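Local coordinates for protein polyhedrin (Operophtera brumata cypovirus 19, PDB 5A99) that forms the crystalline lattice of cypovirus polyhedra, the occlusion bodies that probably embed and protect virus particles between insect hosts, at residues A[48-52]-A[232-238]; A[23-27]-A[161-166]; A[123-127]-A[150-156]. One frame throughout, in Å; residues are numbered along the deposited sequence.

Contact 1. Residues A[48-52]-A[232-238]; sequences IIRAQ and YWTRFQY
Ile48 opens the contact by laying its delta methyl over one face of the Tyr232 ring, a CH-pi contact in which CD1 of Ile48 stands 4.3 Å from the centroid of that ring. The same CD1 lies 3.7 Å from CZ2 of Trp233. With CG1 beside the backbone N (chi1 -56°) and the chain extended beyond it, the methyl reaches both aromatic rings. Here the last turn of helix 225-236 and the loop that follows pack on strand 46-53 of the large six-stranded antiparallel sheet. Gln237, with positive phi, follows the helix in a Schellman motif, and Tyr238 just beyond it turns its ring back toward the strand. Arg50 meets both tyrosines: its NH1 donates a hydrogen bond of 2.9 Å to OH of Tyr232, which approaches near the edge of the guanidinium but 17° out of its plane. His36 NE2 is the stronger partner of that hydroxyl. Over one guanidinium face sits the Tyr238 hydroxyl, its OH 2.9 Å from NE of Arg50 yet too poorly angled for a hydrogen bond. A bend at chi3 (81°) turns the guanidinium along the strand toward Gln52, whose OE1 accepts a 2.7 Å hydrogen bond from NE of Arg50 and a weak one from NH2. Asn132 O of the second subunit also takes a hydrogen bond from NH2 of Arg50, and Asn133 O of that subunit one from NE2 of Gln52.

Contact 2. Residues A[23-27]-A[161-166]; sequences LDRQY and YFDREM
A type I' beta turn, Tyr161 to Arg164, joins strands 157-161 and 164-173 into a beta hairpin, and Leu23 near the end of helix 10-25 presses its branched end against it. CD1 of Leu23 lies 3.6 Å from CE2 of Tyr161 and 3.8 Å from CD2 of Phe162, both approached obliquely; CD2 of Phe162 in turn rests over the centre of the Tyr161 ring. The other methyl, CD2 of Leu23, is 3.6 Å from NE of Arg164, whose side chain crosses the leucine at about a right angle. Strand 157-161 is outermost in the large antiparallel sheet within this chain, so the helix end rests on a corner of that sheet. Asp24 and Arg164 form a long salt bridge, 3.6 Å between OD1 of Asp24 and NH2 of Arg164. The oxygen lies well out of the guanidinium plane and the carboxylate and guanidinium planes are 71° apart, leaving attraction without a directed N-H. Gln26, with CG between the backbone N and the carbonyl carbon (chi1 63°), runs extended from there: its OE1 lies 4.2 Å from SD of Met166, and its NE2 donates to a water 3.2 Å away. That water donates at 2.7 Å to O of Glu165.

Contact 3. Residues A[123-127]-A[150-156]; sequences SVWFR and NYIGPLM
A backbone hydrogen bond ties Phe126, on strand 125-129 at the border of the smaller three-stranded antiparallel sheet within this chain, to Asn150 of the loop 150-156, which holds a short 3-10 turn. The bond from N of Phe126 to O of Asn150 is 2.9 Å, lies in the carbonyl plane and is fairly straight at 156°. Around it the packing is close. CA of Trp125 comes within 3.3 Å of the same Asn150 oxygen in a CA-H...O contact. CD1 of Trp125 sits over one face of the Tyr151 ring, offset toward its rim; the five-membered ring and the tyrosine ring meet obliquely, with planes at 46°. On the apolar side, CD1 of Ile152 touches CB of Phe126 at 3.6 Å, and CG1 of Val124 touches both CG1 of Ile152 and SD of Met156. Ile152 holds CG1 between the backbone N and the carbonyl carbon (chi1 58°), which swings its delta methyl toward the strand. Phe113 on strand 110-116 adjoins this group. Tyr151 OH bonds Glu146, whereas Arg127 bonds Tyr32 and pairs with Asp214, both of the third subunit. The contact is looser toward Gly153. N of Ile152 makes only a weak 3.4 Å hydrogen bond to O of Val124, and a water bridges the two backbones, donating to O of Val124 at 2.6 Å and accepting from N of Gly153 at 2.7 Å.

Contacts 1 and 3 are buried, whereas contact 2 lies at the surface, its centre about 19 Å from the centre of the chain. Contacts 1 and 2 both set a helix end on the large sheet, one at strand 46-53 and the other at the edge hairpin; they meet in a weak hydrogen bond from Gln237 NE2 to Tyr161 OH, and both reach the second subunit. Contact 3 joins a loop to a border strand of the smaller sheet and faces the third subunit, while the same loop also packs on the large sheet. The chemistry follows: a buried arginine among tyrosines in contact 1, a long ion pair and water bridge in contact 2, backbone bonding with apolar packing in contact 3.

Contact 1. Residues A[48-52]-A[232-238]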
# COMPACT_ATOMS: atom_id res chain seq x y z
N ILE A 48 -0.32 -9.39 -16.23
CA ILE A 48 0.76 -9.83 -15.36
C ILE A 48 0.94 -8.83 -14.23
O ILE A 48 1.04 -7.63 -14.44
CB ILE A 48 2.09 -9.97 -16.15
CG1 ILE A 48 1.90 -10.93 -17.33
CG2 ILE A 48 3.22 -10.46 -15.25
CD1 ILE A 48 3.17 -11.22 -18.12
N ILE A 49 0.95 -9.35 -13.01
CA ILE A 49 1.25 -8.56 -11.83
C ILE A 49 2.50 -9.17 -11.22
O ILE A 49 2.51 -10.35 -10.87
CB ILE A 49 0.09 -8.58 -10.83
CG1 ILE A 49 -1.17 -7.96 -11.45
CG2 ILE A 49 0.44 -7.81 -9.56
CD1 ILE A 49 -2.38 -8.08 -10.59
N ARG A 50 3.57 -8.39 -11.14
CA ARG A 50 4.79 -8.84 -10.48
C ARG A 50 5.05 -8.07 -9.21
O ARG A 50 5.13 -6.83 -9.20
CB ARG A 50 6.02 -8.70 -11.37
CG ARG A 50 7.28 -9.25 -10.69
CD ARG A 50 8.51 -9.12 -11.56
NE ARG A 50 9.12 -7.78 -11.53
CZ ARG A 50 9.40 -7.06 -12.61
NH1 ARG A 50 9.09 -7.52 -13.82
NH2 ARG A 50 9.99 -5.87 -12.48
N ALA A 51 5.21 -8.82 -8.14
CA ALA A 51 5.69 -8.29 -6.87
C ALA A 51 7.13 -8.76 -6.69
O ALA A 51 7.49 -9.86 -7.12
CB ALA A 51 4.84 -8.79 -5.75
N GLN A 52 7.93 -7.93 -6.05
CA GLN A 52 9.32 -8.28 -5.81
C GLN A 52 9.87 -7.55 -4.60
O GLN A 52 9.43 -6.44 -4.26
CB GLN A 52 10.18 -7.96 -7.03
CG GLN A 52 10.39 -6.48 -7.27
CD GLN A 52 11.05 -6.18 -8.62
OE1 GLN A 52 10.83 -6.88 -9.61
NE2 GLN A 52 11.86 -5.12 -8.65
N TYR A 232 8.67 -10.66 -22.42
CA TYR A 232 8.73 -10.52 -20.97
C TYR A 232 9.48 -11.67 -20.31
O TYR A 232 10.56 -11.48 -19.76
CB TYR A 232 7.31 -10.42 -20.41
CG TYR A 232 7.25 -10.15 -18.94
CD1 TYR A 232 7.26 -8.85 -18.45
CD2 TYR A 232 7.19 -11.19 -18.03
CE1 TYR A 232 7.21 -8.60 -17.09
CE2 TYR A 232 7.13 -10.96 -16.66
CZ TYR A 232 7.16 -9.66 -16.19
OH TYR A 232 7.11 -9.44 -14.81
N TRP A 233 8.91 -12.87 -20.37
CA TRP A 233 9.46 -13.98 -19.60
C TRP A 233 10.90 -14.29 -19.99
O TRP A 233 11.79 -14.24 -19.15
CB TRP A 233 8.56 -15.21 -19.75
CG TRP A 233 7.16 -14.95 -19.28
CD1 TRP A 233 6.06 -14.80 -20.05
CD2 TRP A 233 6.72 -14.79 -17.92
NE1 TRP A 233 4.95 -14.58 -19.28
CE2 TRP A 233 5.34 -14.56 -17.96
CE3 TRP A 233 7.37 -14.82 -16.68
CZ2 TRP A 233 4.58 -14.34 -16.81
CZ3 TRP A 233 6.61 -14.61 -15.53
CH2 TRP A 233 5.24 -14.38 -15.60
N THR A 234 11.14 -14.58 -21.27
CA THR A 234 12.48 -14.89 -21.73
C THR A 234 13.40 -13.66 -21.62
O THR A 234 14.54 -13.76 -21.19
CB THR A 234 12.48 -15.43 -23.17
OG1 THR A 234 11.86 -14.49 -24.05
CG2 THR A 234 11.72 -16.74 -23.22
N ARG A 235 12.86 -12.50 -21.96
CA ARG A 235 13.62 -11.25 -21.94
C ARG A 235 14.20 -10.90 -20.58
O ARG A 235 15.36 -10.47 -20.48
CB ARG A 235 12.71 -10.11 -22.41
CG ARG A 235 13.16 -8.72 -21.99
CD ARG A 235 12.33 -7.65 -22.67
NE ARG A 235 12.48 -7.75 -24.12
CZ ARG A 235 13.52 -7.28 -24.78
NH1 ARG A 235 14.48 -6.66 -24.11
NH2 ARG A 235 13.61 -7.43 -26.09
N PHE A 236 13.40 -11.09 -19.53
CA PHE A 236 13.74 -10.63 -18.18
C PHE A 236 14.27 -11.75 -17.28
O PHE A 236 14.57 -11.51 -16.11
CB PHE A 236 12.51 -9.97 -17.53
CG PHE A 236 12.03 -8.73 -18.25
CD1 PHE A 236 12.92 -7.72 -18.58
CD2 PHE A 236 10.70 -8.58 -18.61
CE1 PHE A 236 12.47 -6.58 -19.25
CE2 PHE A 236 10.26 -7.46 -19.28
CZ PHE A 236 11.15 -6.47 -19.60
N GLN A 237 14.36 -12.96 -17.81
CA GLN A 237 14.86 -14.10 -17.04
C GLN A 237 13.89 -14.49 -15.92
O GLN A 237 14.30 -14.88 -14.80
CB GLN A 237 16.25 -13.79 -16.47
CG GLN A 237 17.04 -15.02 -16.15
CD GLN A 237 18.40 -14.72 -15.59
OE1 GLN A 237 18.61 -13.72 -14.91
NE2 GLN A 237 19.35 -15.61 -15.86
N TYR A 238 12.60 -14.38 -16.21
CA TYR A 238 11.56 -14.88 -15.33
C TYR A 238 11.09 -16.23 -15.85
O TYR A 238 10.54 -16.33 -16.95
CB TYR A 238 10.38 -13.91 -15.30
CG TYR A 238 10.68 -12.64 -14.54
CD1 TYR A 238 11.25 -12.70 -13.28
CD2 TYR A 238 10.41 -11.40 -15.09
CE1 TYR A 238 11.52 -11.56 -12.58
CE2 TYR A 238 10.68 -10.24 -14.40
CZ TYR A 238 11.24 -10.32 -13.14
OH TYR A 238 11.52 -9.18 -12.44

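Contact 2. Residues A[23-27]-A[161-166]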
# COMPACT_ATOMS: atom_id res chain seq x y z
N LEU A 23 24.00 -18.03 -11.11
CA LEU A 23 23.22 -19.15 -10.60
C LEU A 23 23.05 -19.07 -9.09
O LEU A 23 22.01 -19.46 -8.55
CB LEU A 23 23.90 -20.48 -10.95
CG LEU A 23 23.37 -21.25 -12.16
CD1 LEU A 23 23.10 -20.35 -13.34
CD2 LEU A 23 24.37 -22.31 -12.55
N ASP A 24 24.09 -18.59 -8.41
CA ASP A 24 24.07 -18.56 -6.95
C ASP A 24 23.66 -17.21 -6.36
O ASP A 24 23.53 -17.10 -5.14
CB ASP A 24 25.43 -18.94 -6.37
CG ASP A 24 25.72 -20.40 -6.49
OD1 ASP A 24 24.82 -21.18 -6.89
OD2 ASP A 24 26.87 -20.78 -6.17
N ARG A 25 23.47 -16.19 -7.21
CA ARG A 25 23.13 -14.85 -6.70
C ARG A 25 21.87 -14.89 -5.85
O ARG A 25 21.74 -14.14 -4.89
CB ARG A 25 22.91 -13.86 -7.84
CG ARG A 25 22.51 -12.44 -7.39
CD ARG A 25 23.07 -11.38 -8.35
NE ARG A 25 24.54 -11.35 -8.33
CZ ARG A 25 25.30 -10.53 -9.05
NH1 ARG A 25 24.76 -9.64 -9.86
NH2 ARG A 25 26.63 -10.60 -8.95
N GLN A 26 20.94 -15.76 -6.23
CA GLN A 26 19.66 -15.88 -5.54
C GLN A 26 19.81 -16.12 -4.05
O GLN A 26 18.89 -15.84 -3.28
CB GLN A 26 18.84 -17.03 -6.13
CG GLN A 26 19.51 -18.41 -5.94
CD GLN A 26 18.59 -19.58 -6.28
OE1 GLN A 26 17.48 -19.39 -6.77
NE2 GLN A 26 19.06 -20.79 -6.03
N TYR A 27 20.94 -16.70 -3.64
CA TYR A 27 21.20 -16.96 -2.22
C TYR A 27 21.63 -15.70 -1.48
O TYR A 27 21.54 -15.65 -0.26
CB TYR A 27 22.28 -18.02 -2.04
CG TYR A 27 21.88 -19.40 -2.51
CD1 TYR A 27 20.93 -20.15 -1.81
CD2 TYR A 27 22.45 -19.96 -3.65
CE1 TYR A 27 20.56 -21.42 -2.25
CE2 TYR A 27 22.08 -21.23 -4.09
CZ TYR A 27 21.14 -21.95 -3.38
OH TYR A 27 20.78 -23.21 -3.81
N TYR A 161 16.44 -24.40 -14.23
CA TYR A 161 17.37 -23.58 -14.99
C TYR A 161 18.75 -24.14 -14.72
O TYR A 161 19.20 -24.20 -13.58
CB TYR A 161 17.25 -22.13 -14.51
CG TYR A 161 18.19 -21.13 -15.13
CD1 TYR A 161 18.08 -20.78 -16.47
CD2 TYR A 161 19.14 -20.48 -14.37
CE1 TYR A 161 18.93 -19.84 -17.04
CE2 TYR A 161 19.99 -19.53 -14.92
CZ TYR A 161 19.88 -19.21 -16.25
OH TYR A 161 20.73 -18.27 -16.80
N PHE A 162 19.41 -24.57 -15.80
CA PHE A 162 20.64 -25.35 -15.69
C PHE A 162 20.46 -26.43 -14.63
O PHE A 162 21.30 -26.61 -13.75
CB PHE A 162 21.84 -24.45 -15.38
CG PHE A 162 22.21 -23.52 -16.51
CD1 PHE A 162 22.92 -24.00 -17.60
CD2 PHE A 162 21.85 -22.18 -16.47
CE1 PHE A 162 23.26 -23.17 -18.64
CE2 PHE A 162 22.19 -21.34 -17.51
CZ PHE A 162 22.89 -21.82 -18.60
N ASP A 163 19.33 -27.14 -14.72
CA ASP A 163 19.03 -28.29 -13.86
C ASP A 163 18.72 -27.97 -12.41
O ASP A 163 18.51 -28.88 -11.62
CB ASP A 163 20.18 -29.29 -13.91
CG ASP A 163 20.48 -29.75 -15.32
OD1 ASP A 163 19.59 -30.38 -15.93
OD2 ASP A 163 21.59 -29.47 -15.81
N ARG A 164 18.69 -26.69 -12.05
CA ARG A 164 18.34 -26.27 -10.69
C ARG A 164 16.90 -25.79 -10.60
O ARG A 164 16.45 -25.00 -11.42
CB ARG A 164 19.28 -25.14 -10.23
CG ARG A 164 20.74 -25.55 -10.17
CD ARG A 164 21.64 -24.37 -10.52
NE ARG A 164 23.01 -24.50 -10.01
CZ ARG A 164 23.36 -24.33 -8.74
NH1 ARG A 164 22.44 -24.05 -7.82
NH2 ARG A 164 24.64 -24.46 -8.37
N GLU A 165 16.19 -26.27 -9.59
CA GLU A 165 14.86 -25.76 -9.31
C GLU A 165 15.03 -24.32 -8.85
O GLU A 165 15.64 -24.06 -7.82
CB GLU A 165 14.16 -26.61 -8.24
CG GLU A 165 13.82 -28.03 -8.71
CD GLU A 165 13.15 -28.88 -7.64
OE1 GLU A 165 13.22 -28.49 -6.46
OE2 GLU A 165 12.55 -29.92 -8.00
N MET A 166 14.53 -23.37 -9.63
CA MET A 166 14.68 -21.97 -9.27
C MET A 166 13.38 -21.17 -9.31
O MET A 166 13.34 -20.00 -8.90
CB MET A 166 15.78 -21.34 -10.13
CG MET A 166 17.13 -22.05 -9.98
SD MET A 166 18.58 -21.08 -10.40
CE MET A 166 17.86 -19.93 -11.53
O HOH W 1 17.77 -23.66 -6.26

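Contact 3. Residues A[123-127]-A[150-156]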
# COMPACT_ATOMS: atom_id res chain seq x y z
N SER A 123 6.94 -20.83 3.30
CA SER A 123 6.29 -19.54 3.48
C SER A 123 5.35 -19.24 2.31
O SER A 123 4.61 -18.26 2.34
CB SER A 123 7.33 -18.43 3.62
OG SER A 123 7.89 -18.08 2.36
N VAL A 124 5.36 -20.06 1.28
CA VAL A 124 4.54 -19.75 0.11
C VAL A 124 3.06 -19.98 0.41
O VAL A 124 2.62 -21.10 0.65
CB VAL A 124 4.97 -20.55 -1.13
CG1 VAL A 124 4.04 -20.24 -2.27
CG2 VAL A 124 6.40 -20.21 -1.51
N TRP A 125 2.29 -18.89 0.39
CA TRP A 125 0.90 -18.89 0.81
C TRP A 125 0.08 -18.16 -0.23
O TRP A 125 0.46 -17.09 -0.69
CB TRP A 125 0.80 -18.22 2.19
CG TRP A 125 -0.61 -17.99 2.65
CD1 TRP A 125 -1.45 -18.92 3.19
CD2 TRP A 125 -1.32 -16.74 2.65
NE1 TRP A 125 -2.65 -18.33 3.52
CE2 TRP A 125 -2.60 -17.00 3.20
CE3 TRP A 125 -1.01 -15.44 2.24
CZ2 TRP A 125 -3.56 -16.00 3.35
CZ3 TRP A 125 -1.98 -14.45 2.40
CH2 TRP A 125 -3.23 -14.74 2.94
N PHE A 126 -1.05 -18.73 -0.60
CA PHE A 126 -1.82 -18.22 -1.72
C PHE A 126 -3.30 -18.53 -1.47
O PHE A 126 -3.66 -19.68 -1.23
CB PHE A 126 -1.32 -18.89 -3.02
CG PHE A 126 -2.03 -18.43 -4.25
CD1 PHE A 126 -1.64 -17.28 -4.92
CD2 PHE A 126 -3.10 -19.16 -4.76
CE1 PHE A 126 -2.31 -16.86 -6.05
CE2 PHE A 126 -3.77 -18.74 -5.89
CZ PHE A 126 -3.38 -17.60 -6.54
N ARG A 127 -4.14 -17.50 -1.48
CA ARG A 127 -5.55 -17.66 -1.12
C ARG A 127 -6.43 -16.82 -2.02
O ARG A 127 -6.31 -15.59 -2.05
CB ARG A 127 -5.78 -17.26 0.34
CG ARG A 127 -7.21 -17.51 0.86
CD ARG A 127 -7.38 -16.96 2.24
NE ARG A 127 -7.20 -15.51 2.23
CZ ARG A 127 -6.96 -14.76 3.29
NH1 ARG A 127 -6.85 -15.31 4.49
NH2 ARG A 127 -6.82 -13.45 3.16
N ASN A 150 -4.04 -23.42 1.77
CA ASN A 150 -3.45 -22.24 1.16
C ASN A 150 -1.93 -22.22 1.21
O ASN A 150 -1.31 -21.34 0.61
CB ASN A 150 -4.01 -20.98 1.83
CG ASN A 150 -5.52 -20.86 1.66
OD1 ASN A 150 -6.06 -21.08 0.58
ND2 ASN A 150 -6.20 -20.50 2.73
N TYR A 151 -1.32 -23.18 1.90
CA TYR A 151 0.13 -23.33 1.89
C TYR A 151 0.49 -24.29 0.76
O TYR A 151 0.62 -25.51 0.95
CB TYR A 151 0.65 -23.78 3.26
CG TYR A 151 0.57 -22.63 4.25
CD1 TYR A 151 -0.59 -22.40 4.97
CD2 TYR A 151 1.61 -21.72 4.38
CE1 TYR A 151 -0.70 -21.34 5.83
CE2 TYR A 151 1.51 -20.64 5.25
CZ TYR A 151 0.36 -20.46 5.97
OH TYR A 151 0.25 -19.40 6.84
N ILE A 152 0.65 -23.70 -0.43
CA ILE A 152 0.58 -24.43 -1.69
C ILE A 152 1.90 -25.00 -2.18
O ILE A 152 1.93 -25.66 -3.23
CB ILE A 152 0.01 -23.54 -2.82
CG1 ILE A 152 0.87 -22.28 -3.00
CG2 ILE A 152 -1.43 -23.11 -2.49
CD1 ILE A 152 0.71 -21.61 -4.33
N GLY A 153 2.98 -24.76 -1.45
CA GLY A 153 4.31 -25.18 -1.86
C GLY A 153 4.41 -26.53 -2.55
O GLY A 153 4.93 -26.63 -3.65
N PRO A 154 3.91 -27.59 -1.91
CA PRO A 154 4.08 -28.94 -2.48
C PRO A 154 3.19 -29.18 -3.70
O PRO A 154 3.49 -30.03 -4.53
CB PRO A 154 3.70 -29.86 -1.32
CG PRO A 154 2.72 -29.07 -0.52
CD PRO A 154 3.17 -27.62 -0.64
N LEU A 155 2.12 -28.40 -3.83
CA LEU A 155 1.22 -28.52 -4.97
C LEU A 155 1.81 -27.86 -6.21
O LEU A 155 1.27 -27.99 -7.31
CB LEU A 155 -0.11 -27.85 -4.68
CG LEU A 155 -0.86 -28.30 -3.43
CD1 LEU A 155 -2.24 -27.66 -3.45
CD2 LEU A 155 -0.94 -29.84 -3.33
N MET A 156 2.90 -27.12 -6.02
CA MET A 156 3.48 -26.39 -7.13
C MET A 156 4.39 -27.30 -7.94
O MET A 156 4.83 -28.35 -7.47
CB MET A 156 4.26 -25.17 -6.64
CG MET A 156 3.46 -24.27 -5.70
SD MET A 156 4.38 -22.85 -5.12
CE MET A 156 3.96 -21.67 -6.40
O HOH W 2 3.58 -23.52 0.90